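Prenyltransference for protein (Lavandula lanata, PDB 5HC8) catalyses, as lavandulyl diphosphate synthase, the head-to-middle coupling of two dimethylallyl diphosphate units into branched lavandulyl diphosphate. Local coordinates at residues I18-H23 with N43-I48; H47-A52 with L60-L65; L190-A195 with P221-A226. One frame throughout, in Å; residues are numbered along the deposited sequence.

Interaction 1: I18-H23 with N43-I48; sequences IIIDGH and NNWKHI. With MG (magnesium ion), chain B; PIS (trihydrogen thiodiphosphate), chain C; ISY (3-methylbut-3-enylsulfanyl(phosphonooxy)phosphinic acid), chain F; 61G (2-methylbuta-1,3-diene), chain D.
The CA atoms of I18 and I48 stand 10.1 Å apart, as do those of I20 and W45, so the end of strand 15-19 and helix 34-54 meet through side chains. I18 reaches over with CD1 and touches CG2 of I48 at 3.8 Å, the two aliphatic chains crossing at a slant. About one helical turn earlier, W45 meets I20. CD1 of I20 lies 3.5 Å from CZ2 of W45, at the edge of the indole and near its plane. Y84 and F87 also pack on this indole. With chi1 at 65°, CG1 of I20 sits between its backbone N and carbonyl carbon, and from there CD1 reaches both the indole and the diene 61G, 3.9 Å from its CAB. A water bridges NE2 of H23 and NE1 of W45, the bond to W45 being weak.

Past the strand the chain enters the diphosphate site. OD1 of D21 binds magnesium at 2.1 Å. O2 of PIS, O7 of ISY and two waters are further ligands; the sixth is modelled as S1 of PIS, an assignment doubtful at so short a distance. H23 grips O4 of PIS twice, through its backbone N and through ND1 at 2.7 Å. O4 lies in the imidazole plane, with an N-H...O angle of 158° at ND1. The segment therefore joins an apolar flank, suited to a hydrocarbon, to a metal and N-H donors that probably offset the diphosphate charge.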
# COMPACT_ATOMS: atom_id res chain seq x y z
N ILE A 18 0.21 -10.32 -8.83
CA ILE A 18 0.16 -9.60 -10.06
C ILE A 18 -1.11 -8.79 -10.28
O ILE A 18 -2.21 -9.30 -10.16
CB ILE A 18 0.26 -10.57 -11.28
CG1 ILE A 18 1.56 -11.38 -11.18
CG2 ILE A 18 0.24 -9.79 -12.57
CD1 ILE A 18 1.78 -12.39 -12.31
N ILE A 19 -0.94 -7.51 -10.55
CA ILE A 19 -2.03 -6.63 -10.99
C ILE A 19 -2.05 -6.53 -12.50
O ILE A 19 -1.17 -5.95 -13.12
CB ILE A 19 -1.88 -5.21 -10.37
CG1 ILE A 19 -1.93 -5.29 -8.85
CG2 ILE A 19 -2.91 -4.23 -10.87
CD1 ILE A 19 -1.72 -3.95 -8.16
N ILE A 20 -3.11 -7.07 -13.12
CA ILE A 20 -3.29 -7.05 -14.57
C ILE A 20 -3.97 -5.76 -14.98
O ILE A 20 -4.86 -5.24 -14.29
CB ILE A 20 -4.05 -8.34 -15.08
CG1 ILE A 20 -5.48 -8.40 -14.56
CG2 ILE A 20 -3.33 -9.63 -14.61
CD1 ILE A 20 -6.19 -9.70 -14.86
N ASP A 21 -3.50 -5.21 -16.09
CA ASP A 21 -3.95 -3.92 -16.54
C ASP A 21 -3.54 -3.71 -17.99
O ASP A 21 -2.62 -4.39 -18.48
CB ASP A 21 -3.37 -2.83 -15.60
CG ASP A 21 -4.20 -1.53 -15.60
OD1 ASP A 21 -5.40 -1.68 -15.86
OD2 ASP A 21 -3.63 -0.42 -15.43
N GLY A 22 -4.13 -2.72 -18.64
CA GLY A 22 -3.66 -2.28 -19.96
C GLY A 22 -4.39 -3.00 -21.09
O GLY A 22 -4.01 -2.90 -22.25
N HIS A 23 -5.46 -3.71 -20.78
CA HIS A 23 -6.17 -4.50 -21.81
C HIS A 23 -6.88 -3.66 -22.85
O HIS A 23 -6.88 -3.99 -24.00
CB HIS A 23 -7.19 -5.45 -21.18
CG HIS A 23 -6.59 -6.45 -20.24
ND1 HIS A 23 -6.38 -6.18 -18.90
CD2 HIS A 23 -6.20 -7.72 -20.43
CE1 HIS A 23 -5.89 -7.26 -18.32
NE2 HIS A 23 -5.77 -8.21 -19.23
N ASN A 43 -5.70 -15.66 -21.45
CA ASN A 43 -4.91 -16.75 -22.05
C ASN A 43 -3.45 -16.80 -21.62
O ASN A 43 -2.86 -17.84 -21.71
CB ASN A 43 -4.97 -16.71 -23.57
CG ASN A 43 -6.35 -17.10 -24.11
OD1 ASN A 43 -7.19 -17.68 -23.42
ND2 ASN A 43 -6.59 -16.75 -25.35
N ASN A 44 -2.90 -15.67 -21.15
CA ASN A 44 -1.53 -15.67 -20.63
C ASN A 44 -1.41 -16.32 -19.27
O ASN A 44 -0.33 -16.76 -18.90
CB ASN A 44 -0.97 -14.24 -20.54
CG ASN A 44 -0.91 -13.52 -21.86
OD1 ASN A 44 -0.94 -12.30 -21.93
ND2 ASN A 44 -0.85 -14.28 -22.92
N TRP A 45 -2.50 -16.33 -18.49
CA TRP A 45 -2.40 -16.75 -17.09
C TRP A 45 -1.80 -18.14 -16.90
O TRP A 45 -0.96 -18.34 -16.03
CB TRP A 45 -3.72 -16.66 -16.40
CG TRP A 45 -4.35 -15.33 -16.27
CD1 TRP A 45 -3.92 -14.14 -16.77
CD2 TRP A 45 -5.57 -15.06 -15.63
NE1 TRP A 45 -4.76 -13.16 -16.43
CE2 TRP A 45 -5.81 -13.69 -15.76
CE3 TRP A 45 -6.53 -15.86 -15.00
CZ2 TRP A 45 -6.96 -13.09 -15.29
CZ3 TRP A 45 -7.66 -15.25 -14.52
CH2 TRP A 45 -7.86 -13.90 -14.67
N LYS A 46 -2.18 -19.10 -17.75
CA LYS A 46 -1.75 -20.46 -17.50
C LYS A 46 -0.23 -20.59 -17.60
O LYS A 46 0.38 -21.30 -16.84
CB LYS A 46 -2.51 -21.48 -18.41
CG LYS A 46 -2.27 -21.28 -19.88
CD LYS A 46 -2.98 -22.31 -20.78
CE LYS A 46 -2.87 -21.86 -22.25
NZ LYS A 46 -3.54 -20.54 -22.55
N HIS A 47 0.38 -19.87 -18.53
CA HIS A 47 1.85 -19.99 -18.72
C HIS A 47 2.58 -19.28 -17.59
O HIS A 47 3.63 -19.71 -17.13
CB HIS A 47 2.25 -19.35 -20.01
CG HIS A 47 1.54 -19.91 -21.19
ND1 HIS A 47 1.69 -21.23 -21.57
CD2 HIS A 47 0.63 -19.37 -22.03
CE1 HIS A 47 0.93 -21.47 -22.62
NE2 HIS A 47 0.28 -20.35 -22.92
N ILE A 48 1.95 -18.21 -17.08
CA ILE A 48 2.53 -17.51 -15.92
C ILE A 48 2.47 -18.38 -14.69
O ILE A 48 3.42 -18.41 -13.91
CB ILE A 48 1.80 -16.18 -15.73
CG1 ILE A 48 2.19 -15.25 -16.88
CG2 ILE A 48 2.24 -15.53 -14.42
CD1 ILE A 48 1.22 -14.16 -17.12
MG MG B . -6.94 -0.27 -16.24
P1 PIS C . -7.11 -0.42 -19.45
O1 PIS C . -8.05 -1.71 -19.33
P2 PIS C . -8.16 -2.80 -18.17
S1 PIS C . -8.22 -1.85 -16.82
O2 PIS C . -6.18 -0.23 -18.24
O3 PIS C . -6.31 -0.52 -20.75
O4 PIS C . -6.89 -3.57 -18.27
O5 PIS C . -8.12 0.78 -19.41
O6 PIS C . -9.52 -3.59 -18.46
P1 ISY F . -7.26 1.95 -12.18
O2 ISY F . -8.02 0.49 -11.99
P3 ISY F . -8.00 -0.77 -12.95
O4 ISY F . -5.98 1.82 -13.09
O5 ISY F . -6.92 2.65 -10.83
O6 ISY F . -8.29 2.81 -12.90
O7 ISY F . -7.94 -0.35 -14.37
O8 ISY F . -9.18 -1.74 -12.51
S9 ISY F . -6.11 -1.68 -12.56
C10 ISY F . -6.49 -2.62 -11.11
C11 ISY F . -6.44 -4.03 -11.64
C12 ISY F . -7.53 -5.03 -11.35
C13 ISY F . -7.41 -6.38 -11.88
C14 ISY F . -8.80 -4.62 -10.70
CAC 61G D . -10.29 -5.81 -14.45
CAE 61G D . -9.71 -6.68 -15.60
CAB 61G D . -9.74 -8.18 -15.69
CAD 61G D . -8.92 -6.01 -16.57
CAA 61G D . -8.90 -4.60 -16.40
O HOH W 1 -5.69 1.23 -15.60
O HOH W 2 -5.76 -10.77 -18.22
O HOH W 3 -8.46 1.24 -16.87

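Interaction 2: H47-A52 with L60-L65. With ISY (3-methylbut-3-enylsulfanyl(phosphonooxy)phosphinic acid), chain F; 61G (2-methylbuta-1,3-diene), chain D.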
# COMPACT_ATOMS: atom_id res chain seq x y z
N HIS A 47 0.38 -19.87 -18.53
CA HIS A 47 1.85 -19.99 -18.72
C HIS A 47 2.58 -19.28 -17.59
O HIS A 47 3.63 -19.71 -17.13
CB HIS A 47 2.25 -19.35 -20.01
CG HIS A 47 1.54 -19.91 -21.19
ND1 HIS A 47 1.69 -21.23 -21.57
CD2 HIS A 47 0.63 -19.37 -22.03
CE1 HIS A 47 0.93 -21.47 -22.62
NE2 HIS A 47 0.28 -20.35 -22.92
N ILE A 48 1.95 -18.21 -17.08
CA ILE A 48 2.53 -17.51 -15.92
C ILE A 48 2.47 -18.38 -14.69
O ILE A 48 3.42 -18.41 -13.91
CB ILE A 48 1.80 -16.18 -15.73
CG1 ILE A 48 2.19 -15.25 -16.88
CG2 ILE A 48 2.24 -15.53 -14.42
CD1 ILE A 48 1.22 -14.16 -17.12
N ILE A 49 1.34 -19.06 -14.46
CA ILE A 49 1.19 -19.88 -13.27
C ILE A 49 2.17 -21.09 -13.37
O ILE A 49 2.86 -21.43 -12.42
CB ILE A 49 -0.25 -20.38 -13.15
CG1 ILE A 49 -1.19 -19.22 -12.85
CG2 ILE A 49 -0.35 -21.48 -12.12
CD1 ILE A 49 -2.67 -19.54 -13.16
N SER A 50 2.23 -21.70 -14.54
CA SER A 50 3.24 -22.77 -14.80
C SER A 50 4.61 -22.34 -14.49
O SER A 50 5.34 -23.07 -13.82
CB SER A 50 3.32 -23.15 -16.25
OG SER A 50 2.26 -23.93 -16.56
N ARG A 51 4.99 -21.18 -15.02
CA ARG A 51 6.33 -20.65 -14.81
C ARG A 51 6.63 -20.41 -13.32
O ARG A 51 7.68 -20.81 -12.82
CB ARG A 51 6.54 -19.43 -15.67
CG ARG A 51 7.89 -18.76 -15.55
CD ARG A 51 9.10 -19.66 -15.85
NE ARG A 51 9.19 -19.83 -17.31
CZ ARG A 51 10.30 -20.21 -17.92
NH1 ARG A 51 11.36 -20.45 -17.22
NH2 ARG A 51 10.32 -20.36 -19.22
N ALA A 52 5.68 -19.80 -12.59
CA ALA A 52 5.88 -19.50 -11.18
C ALA A 52 6.07 -20.82 -10.42
O ALA A 52 6.95 -20.92 -9.55
CB ALA A 52 4.68 -18.75 -10.62
N LEU A 60 1.22 -17.82 -5.95
CA LEU A 60 1.03 -16.81 -7.00
C LEU A 60 -0.42 -16.31 -6.90
O LEU A 60 -1.36 -17.12 -6.97
CB LEU A 60 1.13 -17.40 -8.35
CG LEU A 60 1.03 -16.36 -9.48
CD1 LEU A 60 2.29 -15.47 -9.51
CD2 LEU A 60 0.80 -17.00 -10.82
N THR A 61 -0.57 -15.02 -6.68
CA THR A 61 -1.91 -14.38 -6.70
C THR A 61 -2.09 -13.54 -7.95
O THR A 61 -1.22 -12.72 -8.26
CB THR A 61 -2.08 -13.51 -5.47
OG1 THR A 61 -2.08 -14.31 -4.29
CG2 THR A 61 -3.43 -12.79 -5.54
N ILE A 62 -3.17 -13.77 -8.69
CA ILE A 62 -3.52 -12.92 -9.83
C ILE A 62 -4.79 -12.17 -9.48
O ILE A 62 -5.83 -12.75 -9.11
CB ILE A 62 -3.72 -13.69 -11.14
CG1 ILE A 62 -2.42 -14.39 -11.54
CG2 ILE A 62 -4.27 -12.79 -12.22
CD1 ILE A 62 -2.56 -15.34 -12.75
N TRP A 63 -4.72 -10.85 -9.51
CA TRP A 63 -5.91 -10.02 -9.23
C TRP A 63 -6.66 -9.77 -10.50
O TRP A 63 -6.10 -9.21 -11.44
CB TRP A 63 -5.53 -8.66 -8.70
CG TRP A 63 -6.64 -7.84 -8.11
CD1 TRP A 63 -7.79 -8.25 -7.45
CD2 TRP A 63 -6.65 -6.42 -8.02
NE1 TRP A 63 -8.47 -7.16 -6.98
CE2 TRP A 63 -7.76 -6.03 -7.26
CE3 TRP A 63 -5.75 -5.43 -8.43
CZ2 TRP A 63 -8.05 -4.68 -7.01
CZ3 TRP A 63 -6.07 -4.14 -8.20
CH2 TRP A 63 -7.17 -3.79 -7.46
N ALA A 64 -7.94 -10.18 -10.54
CA ALA A 64 -8.72 -10.13 -11.81
C ALA A 64 -9.89 -9.13 -11.75
O ALA A 64 -10.40 -8.68 -12.77
CB ALA A 64 -9.25 -11.49 -12.16
N LEU A 65 -10.36 -8.80 -10.55
CA LEU A 65 -11.57 -8.00 -10.54
C LEU A 65 -11.66 -7.34 -9.18
O LEU A 65 -11.64 -8.02 -8.20
CB LEU A 65 -12.76 -8.87 -10.82
CG LEU A 65 -14.02 -8.03 -11.04
CD1 LEU A 65 -14.10 -7.50 -12.46
CD2 LEU A 65 -15.26 -8.87 -10.74
P1 ISY F . -7.26 1.95 -12.18
O2 ISY F . -8.02 0.49 -11.99
P3 ISY F . -8.00 -0.77 -12.95
O4 ISY F . -5.98 1.82 -13.09
O5 ISY F . -6.92 2.65 -10.83
O6 ISY F . -8.29 2.81 -12.90
O7 ISY F . -7.94 -0.35 -14.37
O8 ISY F . -9.18 -1.74 -12.51
S9 ISY F . -6.11 -1.68 -12.56
C10 ISY F . -6.49 -2.62 -11.11
C11 ISY F . -6.44 -4.03 -11.64
C12 ISY F . -7.53 -5.03 -11.35
C13 ISY F . -7.41 -6.38 -11.88
C14 ISY F . -8.80 -4.62 -10.70
CAC 61G D . -10.29 -5.81 -14.45
CAE 61G D . -9.71 -6.68 -15.60
CAB 61G D . -9.74 -8.18 -15.69
CAD 61G D . -8.92 -6.01 -16.57
CAA 61G D . -8.90 -4.60 -16.40
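With chi1 at -176°, L60 swings CG to the side opposite its own backbone N, and its two methyls spread against helix 34-54. I49, at chi1 -68°, has CG1 opposite its carbonyl carbon and presents that carbon to the strand. CG1 of I49 meets CD2 of L60 at 3.6 Å, the two side chains crossing at about a right angle. It also lies 4.1 Å from CD1 of I62. The same CD2 of L60 has CG2 of I48 at 4.1 Å, while CD1 of L60 faces CB of A52 at 4.2 Å. L60 thus fits among three helix residues.

The segment axes run nearly antiparallel, 9.8 Å apart at an angle of 159°. Helix 34-54 belongs to the beta-alpha-beta crossover from strand 15-19 to strand 59-65 and packs here on the second strand. F136 of the neighbouring strand 135-140 also borders I49 and I62.

W63 faces the other side of the sheet. One face of its indole takes C14 of ISY, 3.5 Å above the plane and toward the rim, and F203 stacks on the same ring. Alternate strand residues therefore do separate work: L60 and I62 make a purely apolar seam with the helix, and W63 offers an aromatic surface to the methylbutenyl chain of ISY.

Interaction 3: L190-A195 with P221-A226. With ISY (3-methylbut-3-enylsulfanyl(phosphonooxy)phosphinic acid), chain F.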
# COMPACT_ATOMS: atom_id res chain seq x y z
N LEU A 190 6.73 -9.81 -3.59
CA LEU A 190 6.91 -9.08 -4.85
C LEU A 190 5.51 -8.82 -5.45
O LEU A 190 4.72 -9.73 -5.53
CB LEU A 190 7.72 -9.91 -5.85
CG LEU A 190 7.86 -9.39 -7.26
CD1 LEU A 190 8.59 -8.09 -7.27
CD2 LEU A 190 8.54 -10.42 -8.25
N LEU A 191 5.25 -7.58 -5.85
CA LEU A 191 3.98 -7.19 -6.43
C LEU A 191 4.36 -6.66 -7.79
O LEU A 191 5.16 -5.73 -7.89
CB LEU A 191 3.30 -6.09 -5.64
CG LEU A 191 2.04 -5.49 -6.30
CD1 LEU A 191 0.95 -6.51 -6.31
CD2 LEU A 191 1.59 -4.32 -5.43
N ILE A 192 3.76 -7.24 -8.80
CA ILE A 192 3.95 -6.84 -10.16
C ILE A 192 2.71 -6.10 -10.69
O ILE A 192 1.63 -6.61 -10.63
CB ILE A 192 4.19 -8.07 -11.04
CG1 ILE A 192 5.48 -8.79 -10.61
CG2 ILE A 192 4.32 -7.67 -12.48
CD1 ILE A 192 5.65 -10.18 -11.29
N ARG A 193 2.92 -4.96 -11.32
CA ARG A 193 1.83 -4.31 -12.02
C ARG A 193 2.20 -3.96 -13.43
O ARG A 193 3.14 -3.25 -13.66
CB ARG A 193 1.32 -3.07 -11.28
CG ARG A 193 0.18 -2.36 -12.02
CD ARG A 193 -0.49 -1.27 -11.19
NE ARG A 193 -1.51 -0.68 -12.03
CZ ARG A 193 -2.68 -0.22 -11.61
NH1 ARG A 193 -3.01 -0.16 -10.33
NH2 ARG A 193 -3.54 0.23 -12.50
N ALA A 194 1.40 -4.50 -14.35
CA ALA A 194 1.54 -4.30 -15.76
C ALA A 194 0.89 -3.00 -16.17
O ALA A 194 0.05 -2.46 -15.45
CB ALA A 194 0.87 -5.42 -16.49
N ALA A 195 1.35 -2.49 -17.31
CA ALA A 195 0.72 -1.36 -18.03
C ALA A 195 1.13 0.07 -17.56
O ALA A 195 0.53 1.05 -17.97
CB ALA A 195 -0.82 -1.52 -18.08
N PRO A 221 -1.91 -7.95 -22.03
CA PRO A 221 -1.98 -8.96 -23.09
C PRO A 221 -0.60 -9.35 -23.69
O PRO A 221 -0.49 -10.43 -24.29
CB PRO A 221 -2.88 -8.30 -24.13
CG PRO A 221 -3.80 -7.49 -23.34
CD PRO A 221 -2.86 -6.87 -22.27
N ASP A 222 0.39 -8.47 -23.58
CA ASP A 222 1.78 -8.76 -24.05
C ASP A 222 2.67 -9.42 -22.98
O ASP A 222 3.83 -9.74 -23.26
CB ASP A 222 2.46 -7.47 -24.55
CG ASP A 222 1.81 -6.92 -25.80
OD1 ASP A 222 1.33 -7.74 -26.61
OD2 ASP A 222 1.72 -5.67 -25.93
N PHE A 223 2.12 -9.66 -21.80
CA PHE A 223 2.89 -10.06 -20.64
C PHE A 223 2.99 -11.56 -20.61
O PHE A 223 2.00 -12.25 -20.56
CB PHE A 223 2.16 -9.60 -19.36
CG PHE A 223 2.96 -9.76 -18.12
CD1 PHE A 223 3.01 -10.98 -17.47
CD2 PHE A 223 3.66 -8.69 -17.57
CE1 PHE A 223 3.73 -11.17 -16.28
CE2 PHE A 223 4.39 -8.88 -16.39
CZ PHE A 223 4.42 -10.12 -15.76
N GLY A 224 4.20 -12.07 -20.63
CA GLY A 224 4.39 -13.51 -20.62
C GLY A 224 5.36 -13.99 -19.61
O GLY A 224 5.73 -13.26 -18.64
N GLU A 225 5.84 -15.20 -19.85
CA GLU A 225 6.78 -15.81 -18.93
C GLU A 225 8.08 -14.98 -18.76
O GLU A 225 8.63 -14.94 -17.64
CB GLU A 225 7.11 -17.21 -19.32
CG GLU A 225 5.91 -18.12 -19.38
CD GLU A 225 6.29 -19.56 -19.72
OE1 GLU A 225 5.66 -20.07 -20.65
OE2 GLU A 225 7.16 -20.16 -19.06
N ALA A 226 8.60 -14.40 -19.85
CA ALA A 226 9.85 -13.61 -19.74
C ALA A 226 9.64 -12.37 -18.79
O ALA A 226 10.57 -11.94 -18.13
CB ALA A 226 10.37 -13.13 -21.10
P1 ISY F . -7.26 1.95 -12.18
O2 ISY F . -8.02 0.49 -11.99
P3 ISY F . -8.00 -0.77 -12.95
O4 ISY F . -5.98 1.82 -13.09
O5 ISY F . -6.92 2.65 -10.83
O6 ISY F . -8.29 2.81 -12.90
O7 ISY F . -7.94 -0.35 -14.37
O8 ISY F . -9.18 -1.74 -12.51
S9 ISY F . -6.11 -1.68 -12.56
C10 ISY F . -6.49 -2.62 -11.11
C11 ISY F . -6.44 -4.03 -11.64
C12 ISY F . -7.53 -5.03 -11.35
C13 ISY F . -7.41 -6.38 -11.88
C14 ISY F . -8.80 -4.62 -10.70
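F223 packs on I192 and A194, residues on or just beyond strand 190-193 of the central parallel sheet of this cis-prenyltransferase fold. The second segment opens with P221 and D222, the close of a short 3-10 turn. F223 follows and carries the contact. Its chi1 of -171° puts CG opposite the backbone N and sends the ring over to the strand. CZ of F223 lies 4.1 Å from CG2 of I192, and CD2 of F223 lies 4.4 Å from CB of A194. Both methyls approach the ring obliquely. F220 meets the same phenyl group, their planes only about 15° apart. G224 is the N-cap of helix 225-237, and its N is hydrogen-bonded to OD2 of D227, as in one half of a capping box.

Between the two residues that touch F223, R193 points its side chain the opposite way, into the ligand pocket. The chain is extended; its NH1 is held by OG of S201 and O of R199, and its NH2 forms a salt bridge with OD2 of D21. NH2 of R193 also donates to O4 of ISY at 3.0 Å, with O4 in the guanidinium plane but the N-H...O angle bent to 135°. A leucine in its place would probably leave OD2 of D21 without this mate and the diphosphate of ISY with less compensating charge. The same NH2 of R193 lies 3.2 Å from S9 of ISY.

The three contacts use three adjacent strands of one sheet, with strand 15-19 between 59-65 and 190-193. Interaction 1 lies with its centre about 7 Å from those of the other two, whose centres are about 10 Å apart. N of I18 is 2.8 Å from O of T61, and N of I19 is 2.7 Å from O of I192, both probable hydrogen bonds. Interactions 1 and 2 share H47 and I48. CD1 of I48 reaches CD1 of F223 at 3.7 Å, and NE of R51 forms a salt bridge with OE2 of E225 at 2.7 Å. All three touch ISY. At the pocket, OD2 of D21 and NH2 of R193 pair at 3.0 Å, linking the magnesium ligand to the diphosphate-binding arginine.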